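Local coordinates for glutathione S-transferase family protein (Pseudomonas putida, PDB 3LXZ), which probably catalyses the conjugation of reduced glutathione to a wide range of hydrophobic electrophiles, as a glutathione S-transferase, at residues Asn12-Asn15 / Met16-Ala20; Ser117-Pro120 / Leu121-Glu124; Pro196-Pro199 / Arg200-Asp204. All blocks are in the same frame, centred on the assembly; numbering follows the deposited sequence.

Contact 1. Residues Asn12-Asn15 / Met16-Ala20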
loop_
_atom_site.group_PDB
_atom_site.type_symbol
_atom_site.label_atom_id
_atom_site.label_comp_id
_atom_site.label_asym_id
_atom_site.label_seq_id
_atom_site.Cartn_x
_atom_site.Cartn_y
_atom_site.Cartn_z
ATOM N N ASN A 12 -1.720 -12.544 -9.909
ATOM C CA ASN A 12 -2.604 -11.419 -10.203
ATOM C C ASN A 12 -1.879 -10.064 -10.304
ATOM O O ASN A 12 -2.119 -9.301 -11.246
ATOM C CB ASN A 12 -3.797 -11.379 -9.237
ATOM C CG ASN A 12 -3.390 -11.088 -7.777
ATOM O OD1 ASN A 12 -2.307 -11.458 -7.323
ATOM N ND2 ASN A 12 -4.286 -10.428 -7.050
ATOM N N TYR A 13 -0.945 -9.796 -9.390
ATOM C CA TYR A 13 -0.181 -8.540 -9.442
ATOM C C TYR A 13 0.682 -8.475 -10.719
ATOM O O TYR A 13 0.847 -7.419 -11.303
ATOM C CB TYR A 13 0.715 -8.436 -8.207
ATOM C CG TYR A 13 0.001 -8.045 -6.929
ATOM C CD1 TYR A 13 -0.378 -6.724 -6.689
ATOM C CD2 TYR A 13 -0.267 -9.003 -5.934
ATOM C CE1 TYR A 13 -1.022 -6.362 -5.507
ATOM C CE2 TYR A 13 -0.906 -8.655 -4.741
ATOM C CZ TYR A 13 -1.276 -7.344 -4.534
ATOM O OH TYR A 13 -1.918 -6.995 -3.368
ATOM N N TYR A 14 1.205 -9.616 -11.163
ATOM C CA TYR A 14 1.966 -9.668 -12.424
ATOM C C TYR A 14 1.018 -9.338 -13.581
ATOM O O TYR A 14 1.366 -8.548 -14.473
ATOM C CB TYR A 14 2.574 -11.061 -12.599
ATOM C CG TYR A 14 3.312 -11.345 -13.919
ATOM C CD1 TYR A 14 4.660 -11.011 -14.073
ATOM C CD2 TYR A 14 2.676 -12.031 -14.966
ATOM C CE1 TYR A 14 5.372 -11.352 -15.258
ATOM C CE2 TYR A 14 3.377 -12.367 -16.179
ATOM C CZ TYR A 14 4.697 -12.015 -16.310
ATOM O OH TYR A 14 5.367 -12.328 -17.478
ATOM N N ASN A 15 -0.166 -9.945 -13.560
ATOM C CA ASN A 15 -1.119 -9.749 -14.660
ATOM C C ASN A 15 -1.583 -8.295 -14.821
ATOM O O ASN A 15 -1.830 -7.814 -15.940
ATOM C CB ASN A 15 -2.272 -10.767 -14.581
ATOM C CG ASN A 15 -1.843 -12.155 -15.044
ATOM O OD1 ASN A 15 -0.923 -12.293 -15.863
ATOM N ND2 ASN A 15 -2.504 -13.185 -14.529
HETATM N N MSE A 16 -1.655 -7.581 -13.701
HETATM C CA MSE A 16 -1.958 -6.150 -13.704
HETATM C C MSE A 16 -0.915 -5.352 -14.476
HETATM O O MSE A 16 -1.281 -4.545 -15.321
HETATM C CB MSE A 16 -2.083 -5.638 -12.257
HETATM C CG MSE A 16 -3.276 -6.173 -11.434
HETATM SE SE MSE A 16 -2.904 -5.591 -9.585
HETATM C CE MSE A 16 -3.761 -7.041 -8.531
ATOM N N VAL A 17 0.374 -5.580 -14.214
ATOM C CA VAL A 17 1.394 -4.896 -15.000
ATOM C C VAL A 17 1.345 -5.329 -16.462
ATOM O O VAL A 17 1.428 -4.477 -17.355
ATOM C CB VAL A 17 2.773 -5.067 -14.399
ATOM C CG1 VAL A 17 3.816 -4.301 -15.253
ATOM C CG2 VAL A 17 2.734 -4.448 -12.955
ATOM N N LYS A 18 1.220 -6.633 -16.688
ATOM C CA LYS A 18 1.161 -7.180 -18.045
ATOM C C LYS A 18 0.038 -6.541 -18.864
ATOM O O LYS A 18 0.277 -6.109 -20.026
ATOM C CB LYS A 18 1.039 -8.694 -17.975
ATOM C CG LYS A 18 0.950 -9.438 -19.309
ATOM C CD LYS A 18 1.241 -10.932 -19.050
ATOM C CE LYS A 18 1.093 -11.805 -20.302
ATOM N NZ LYS A 18 1.277 -13.239 -19.919
ATOM N N LEU A 19 -1.161 -6.414 -18.273
ATOM C CA LEU A 19 -2.248 -5.745 -18.989
ATOM C C LEU A 19 -1.917 -4.294 -19.322
ATOM O O LEU A 19 -2.250 -3.825 -20.411
ATOM C CB LEU A 19 -3.566 -5.841 -18.232
ATOM C CG LEU A 19 -4.835 -5.341 -18.933
ATOM C CD1 LEU A 19 -4.991 -5.973 -20.335
ATOM C CD2 LEU A 19 -6.024 -5.678 -18.039
ATOM N N ALA A 20 -1.259 -3.579 -18.386
ATOM C CA ALA A 20 -0.935 -2.161 -18.598
ATOM C C ALA A 20 0.002 -2.056 -19.805
ATOM O O ALA A 20 -0.208 -1.214 -20.676
ATOM C CB ALA A 20 -0.249 -1.561 -17.344
HETATM O O HOH W 1 -0.919 -13.784 -18.136
#

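Contact 2. Residues Ser117-Pro120 / Leu121-Glu124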
loop_
_atom_site.group_PDB
_atom_site.type_symbol
_atom_site.label_atom_id
_atom_site.label_comp_id
_atom_site.label_asym_id
_atom_site.label_seq_id
_atom_site.Cartn_x
_atom_site.Cartn_y
_atom_site.Cartn_z
ATOM N N SER A 117 -7.159 -25.541 4.661
ATOM C CA SER A 117 -7.973 -24.674 5.526
ATOM C C SER A 117 -7.178 -23.667 6.371
ATOM O O SER A 117 -6.091 -23.952 6.867
ATOM C CB SER A 117 -8.904 -25.485 6.431
ATOM O OG SER A 117 -10.019 -25.954 5.699
ATOM N N VAL A 118 -7.762 -22.486 6.519
ATOM C CA VAL A 118 -7.127 -21.376 7.183
ATOM C C VAL A 118 -7.664 -21.331 8.622
ATOM O O VAL A 118 -8.803 -21.742 8.882
ATOM C CB VAL A 118 -7.424 -20.084 6.387
ATOM C CG1 VAL A 118 -7.021 -18.875 7.143
ATOM C CG2 VAL A 118 -6.678 -20.116 5.074
ATOM N N GLU A 119 -6.829 -20.856 9.552
ATOM C CA GLU A 119 -7.269 -20.662 10.933
ATOM C C GLU A 119 -8.565 -19.848 11.018
ATOM O O GLU A 119 -8.747 -18.867 10.295
ATOM C CB GLU A 119 -6.179 -19.960 11.747
ATOM C CG GLU A 119 -4.910 -20.791 11.968
ATOM C CD GLU A 119 -5.053 -21.818 13.102
ATOM O OE1 GLU A 119 -6.175 -21.991 13.655
ATOM O OE2 GLU A 119 -4.028 -22.446 13.441
ATOM N N PRO A 120 -9.464 -20.241 11.928
ATOM C CA PRO A 120 -10.726 -19.534 12.098
ATOM C C PRO A 120 -10.554 -18.056 12.439
ATOM O O PRO A 120 -11.370 -17.252 12.030
ATOM C CB PRO A 120 -11.361 -20.264 13.278
ATOM C CG PRO A 120 -10.825 -21.647 13.136
ATOM C CD PRO A 120 -9.401 -21.450 12.765
ATOM N N LEU A 121 -9.519 -17.703 13.200
ATOM C CA LEU A 121 -9.287 -16.292 13.534
ATOM C C LEU A 121 -8.945 -15.480 12.259
ATOM O O LEU A 121 -9.305 -14.305 12.125
ATOM C CB LEU A 121 -8.117 -16.192 14.513
ATOM C CG LEU A 121 -8.106 -15.362 15.782
ATOM C CD1 LEU A 121 -9.032 -16.012 16.829
ATOM C CD2 LEU A 121 -6.656 -15.201 16.313
ATOM N N ILE A 122 -8.220 -16.115 11.350
ATOM C CA ILE A 122 -7.819 -15.478 10.102
ATOM C C ILE A 122 -9.049 -15.291 9.199
ATOM O O ILE A 122 -9.196 -14.252 8.537
ATOM C CB ILE A 122 -6.697 -16.289 9.399
ATOM C CG1 ILE A 122 -5.374 -16.126 10.158
ATOM C CG2 ILE A 122 -6.521 -15.815 7.924
ATOM C CD1 ILE A 122 -4.266 -17.158 9.787
ATOM N N LYS A 123 -9.949 -16.265 9.201
ATOM C CA LYS A 123 -11.194 -16.173 8.401
ATOM C C LYS A 123 -12.113 -15.048 8.881
ATOM O O LYS A 123 -12.623 -14.241 8.072
ATOM C CB LYS A 123 -11.925 -17.535 8.371
ATOM C CG LYS A 123 -11.249 -18.556 7.426
ATOM C CD LYS A 123 -12.115 -19.791 7.159
ATOM C CE LYS A 123 -11.813 -20.932 8.121
ATOM N NZ LYS A 123 -11.957 -22.276 7.435
ATOM N N GLU A 124 -12.305 -14.986 10.199
ATOM C CA GLU A 124 -13.095 -13.932 10.836
ATOM C C GLU A 124 -12.578 -12.567 10.453
ATOM O O GLU A 124 -13.361 -11.693 10.110
ATOM C CB GLU A 124 -13.069 -14.053 12.360
ATOM C CG GLU A 124 -13.754 -15.290 12.852
ATOM C CD GLU A 124 -13.634 -15.545 14.367
ATOM O OE1 GLU A 124 -12.800 -14.906 15.086
ATOM O OE2 GLU A 124 -14.407 -16.417 14.820
HETATM O O HOH W 2 -7.770 -19.379 14.966
#

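Contact 3. Residues Pro196-Pro199 / Arg200-Asp204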
loop_
_atom_site.group_PDB
_atom_site.type_symbol
_atom_site.label_atom_id
_atom_site.label_comp_id
_atom_site.label_asym_id
_atom_site.label_seq_id
_atom_site.Cartn_x
_atom_site.Cartn_y
_atom_site.Cartn_z
ATOM N N PRO A 196 -9.566 -6.660 -25.127
ATOM C CA PRO A 196 -8.958 -7.438 -26.217
ATOM C C PRO A 196 -7.683 -8.194 -25.834
ATOM O O PRO A 196 -7.307 -9.132 -26.528
ATOM C CB PRO A 196 -8.626 -6.378 -27.286
ATOM C CG PRO A 196 -8.902 -5.053 -26.669
ATOM C CD PRO A 196 -9.835 -5.265 -25.522
ATOM N N HIS A 197 -7.031 -7.783 -24.743
ATOM C CA HIS A 197 -5.786 -8.426 -24.311
ATOM C C HIS A 197 -6.031 -9.513 -23.277
ATOM O O HIS A 197 -5.112 -10.263 -22.935
ATOM C CB HIS A 197 -4.776 -7.375 -23.795
ATOM C CG HIS A 197 -4.504 -6.270 -24.773
ATOM N ND1 HIS A 197 -3.692 -6.435 -25.876
ATOM C CD2 HIS A 197 -4.936 -4.986 -24.817
ATOM C CE1 HIS A 197 -3.640 -5.301 -26.557
ATOM N NE2 HIS A 197 -4.391 -4.409 -25.941
HETATM N N MSE A 198 -7.277 -9.624 -22.806
HETATM C CA MSE A 198 -7.601 -10.587 -21.777
HETATM C C MSE A 198 -7.430 -12.035 -22.259
HETATM O O MSE A 198 -6.896 -12.857 -21.502
HETATM C CB MSE A 198 -8.993 -10.318 -21.174
HETATM C CG MSE A 198 -9.283 -11.036 -19.910
HETATM SE SE MSE A 198 -8.073 -10.470 -18.440
HETATM C CE MSE A 198 -8.335 -8.583 -18.541
ATOM N N PRO A 199 -7.860 -12.365 -23.512
ATOM C CA PRO A 199 -7.635 -13.765 -23.914
ATOM C C PRO A 199 -6.164 -14.227 -23.769
ATOM O O PRO A 199 -5.923 -15.325 -23.258
ATOM C CB PRO A 199 -8.111 -13.795 -25.387
ATOM C CG PRO A 199 -9.205 -12.723 -25.435
ATOM C CD PRO A 199 -8.733 -11.640 -24.461
ATOM N N ARG A 200 -5.211 -13.392 -24.186
ATOM C CA ARG A 200 -3.784 -13.675 -24.041
ATOM C C ARG A 200 -3.346 -13.832 -22.566
ATOM O O ARG A 200 -2.616 -14.755 -22.224
ATOM C CB ARG A 200 -2.970 -12.589 -24.737
ATOM C CG ARG A 200 -1.599 -12.305 -24.145
ATOM C CD ARG A 200 -0.484 -13.019 -24.880
ATOM N NE ARG A 200 0.797 -12.848 -24.179
ATOM C CZ ARG A 200 1.726 -11.932 -24.477
ATOM N NH1 ARG A 200 1.557 -11.072 -25.487
ATOM N NH2 ARG A 200 2.846 -11.880 -23.753
ATOM N N ILE A 201 -3.834 -12.955 -21.696
ATOM C CA ILE A 201 -3.533 -13.078 -20.277
ATOM C C ILE A 201 -4.045 -14.378 -19.691
ATOM O O ILE A 201 -3.332 -15.070 -18.964
ATOM C CB ILE A 201 -4.032 -11.854 -19.496
ATOM C CG1 ILE A 201 -3.059 -10.717 -19.751
ATOM C CG2 ILE A 201 -4.056 -12.167 -18.010
ATOM C CD1 ILE A 201 -3.669 -9.336 -19.577
ATOM N N LEU A 202 -5.279 -14.734 -20.016
ATOM C CA LEU A 202 -5.849 -15.925 -19.458
ATOM C C LEU A 202 -5.265 -17.213 -20.053
ATOM O O LEU A 202 -5.153 -18.225 -19.361
ATOM C CB LEU A 202 -7.374 -15.908 -19.561
ATOM C CG LEU A 202 -8.063 -14.730 -18.861
ATOM C CD1 LEU A 202 -9.551 -14.844 -19.109
ATOM C CD2 LEU A 202 -7.746 -14.744 -17.348
ATOM N N ALA A 203 -4.883 -17.155 -21.327
ATOM C CA ALA A 203 -4.250 -18.286 -22.020
ATOM C C ALA A 203 -2.864 -18.562 -21.412
ATOM O O ALA A 203 -2.523 -19.727 -21.114
ATOM C CB ALA A 203 -4.139 -18.008 -23.552
ATOM N N ASP A 204 -2.094 -17.489 -21.219
ATOM C CA ASP A 204 -0.767 -17.600 -20.597
ATOM C C ASP A 204 -0.888 -18.118 -19.174
ATOM O O ASP A 204 -0.135 -18.993 -18.759
ATOM C CB ASP A 204 0.006 -16.287 -20.625
ATOM C CG ASP A 204 0.445 -15.863 -22.048
ATOM O OD1 ASP A 204 0.297 -16.670 -23.025
ATOM O OD2 ASP A 204 0.907 -14.701 -22.192
HETATM O O HOH W 3 -5.568 -11.382 -26.107
#

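Contact 1. Residues Asn12-Asn15 / Met16-Ala20
M16, modelled as selenomethionine, runs back along helix 12-23 beside Y13 and N12. CB rests 3.6 Å from Y13 O. CG lies anti to the carbonyl carbon (chi1 -67°), beside the backbone N, which leaves CG only 3.3 Å from N12 O, the oxygen that also accepts the M16 backbone N-H. Beyond CG the chain is extended, carrying SE past the Y13 ring at 4.0 Å from CD1. SE stands 49° off the ring normal, an oblique Met-aromatic contact with selenium in place of sulfur. The terminal methyl is better placed over the ring: CE lies over one face of Y13, 4.2 Å from the centroid and 25° off the normal, which is CH-pi geometry. CE also touches N12 ND2 at 3.7 Å, so the methyl is shared between an aromatic face and an amide. The polar ends of Y13 and N12 are both held by E102, and Y13 O accepts from T63 OG1, T63 being a glutathione-binding residue.

Farther along, K18 CD meets the Y14 ring obliquely, 3.9 Å from CE2. One water donates to N15 OD1 and accepts from K18 NZ at 2.9 Å, joining two side chains that lie alongside each other. The ammonium of K18 also makes salt bridges to E30 and D204, E30 takes the Y14 hydroxyl as well, and N15 ND2 donates to S9 O.

The helix is the crossover of the beta-alpha-beta unit between strands 3-7 and 28-32 of the thioredoxin-like domain. M16 packs on M158 and F161 of helix 154-174, V17 on I66 and I70 of helix 63-73, and L19 on helix 198-218.

Contact 2. Residues Ser117-Pro120 / Leu121-Glu124
This is a local helix-start contact on the protein surface, where the loop after helix 109-114 runs into helix 120-140 and V118 and E119 meet I122 and K123. E119 occupies the N-cap position. Its carbonyl oxygen accepts from K123 N at 3.1 Å, and more weakly from I122 N. P120 follows in the first turn, where its lack of an N-H costs no helix bond, and its oxygen receives E124 N at 3.1 Å. The E119 side chain bends at chi2 (-80°), and its OE1 reaches L121 N through a water: the link from OE1 to the water is weak, whereas the water lies 3.0 Å from L121 N. The carboxylate thus touches the helix start only through water, and its negative charge would probably suit the positive end of the helix dipole.

In the all-helical C-terminal domain of this glutathione transferase, the same turn is tied back to the preceding helix by K123. Its chain bends at chi3 (-93°), so that CE crosses close to V118 O at 3.2 Å while NZ forms a salt bridge with E111. E111 OE2 also accepts V118 N, so one carboxylate oxygen holds both the lysine and the loop backbone. Cutting K123 back to an alanine is likely to leave the E111 carboxylate without its positive mate and to strip the V118 carbonyl of its aliphatic cover. On another flank, E119 CB touches I122 CD1 at 3.9 Å, and E119 packs on L121 of the second subunit, as L121 does on E119 of that subunit.

Contact 3. Residues Pro196-Pro199 / Arg200-Asp204
M198 and L202 come together because M198, modelled as selenomethionine, sets CG opposite its own backbone nitrogen (chi1 -166°), while L202 places CG beside its backbone N. They meet one turn apart in the first turns of helix 198-218, the last helix of the all-helical glutathione transferase C-terminal domain. The two side chains pass at a slant, with M198 CG 3.9 Å from L202 CD1. L202 CG also lies 3.4 Å from M198 O, the oxygen that accepts its backbone N-H. M198 SE lies 4.4 Å from I201 CG2, a looser apolar contact. M198 and I201 both pack on F161 of helix 154-174, and H197 and M198 lie against L19 of helix 12-23.

The backbone evidence for the turn is three successive bonds. I201 N donates to H197 O at 3.2 Å, L202 N to M198 O, and A203 N to P199 O. The last carbonyl is also approached by the A203 methyl, CB standing 3.2 Å from P199 O. R200 N takes a different partner: it donates to a water at 2.8 Å, which itself donates to P196 O and so continues the turn into the loop.

R200 turns its chain at chi2 (98°), which brings NE, rather than the terminal NH1 or NH2, to D204. R200 NH2 makes a salt bridge with E30, which ties this helix to the N-terminal domain. R200 NE lies 2.7 Å from D204 OD2, in a salt bridge lying in the guanidinium plane that meets the oxygen on its syn side, 23° out of the carboxylate plane.

Overall arrangement
From the N terminus the chain meets contact 1 in helix 12-23, contact 2 where helix 120-140 begins, and contact 3 near the start of helix 198-218. Each closes only a turn of its own helix; they follow in series, and none nests within or crosses another. Contacts 1 and 3 nonetheless meet in space, with centres about 11 Å apart: L19 CD1 packs 3.7 Å from I201 CD1, and N15 also touches I201. That interface ties the final helix to the thioredoxin-like domain. Contact 2 stands apart, its nearest atoms about 15 Å from contact 1 and about 23 Å from contact 3, and faces the second subunit.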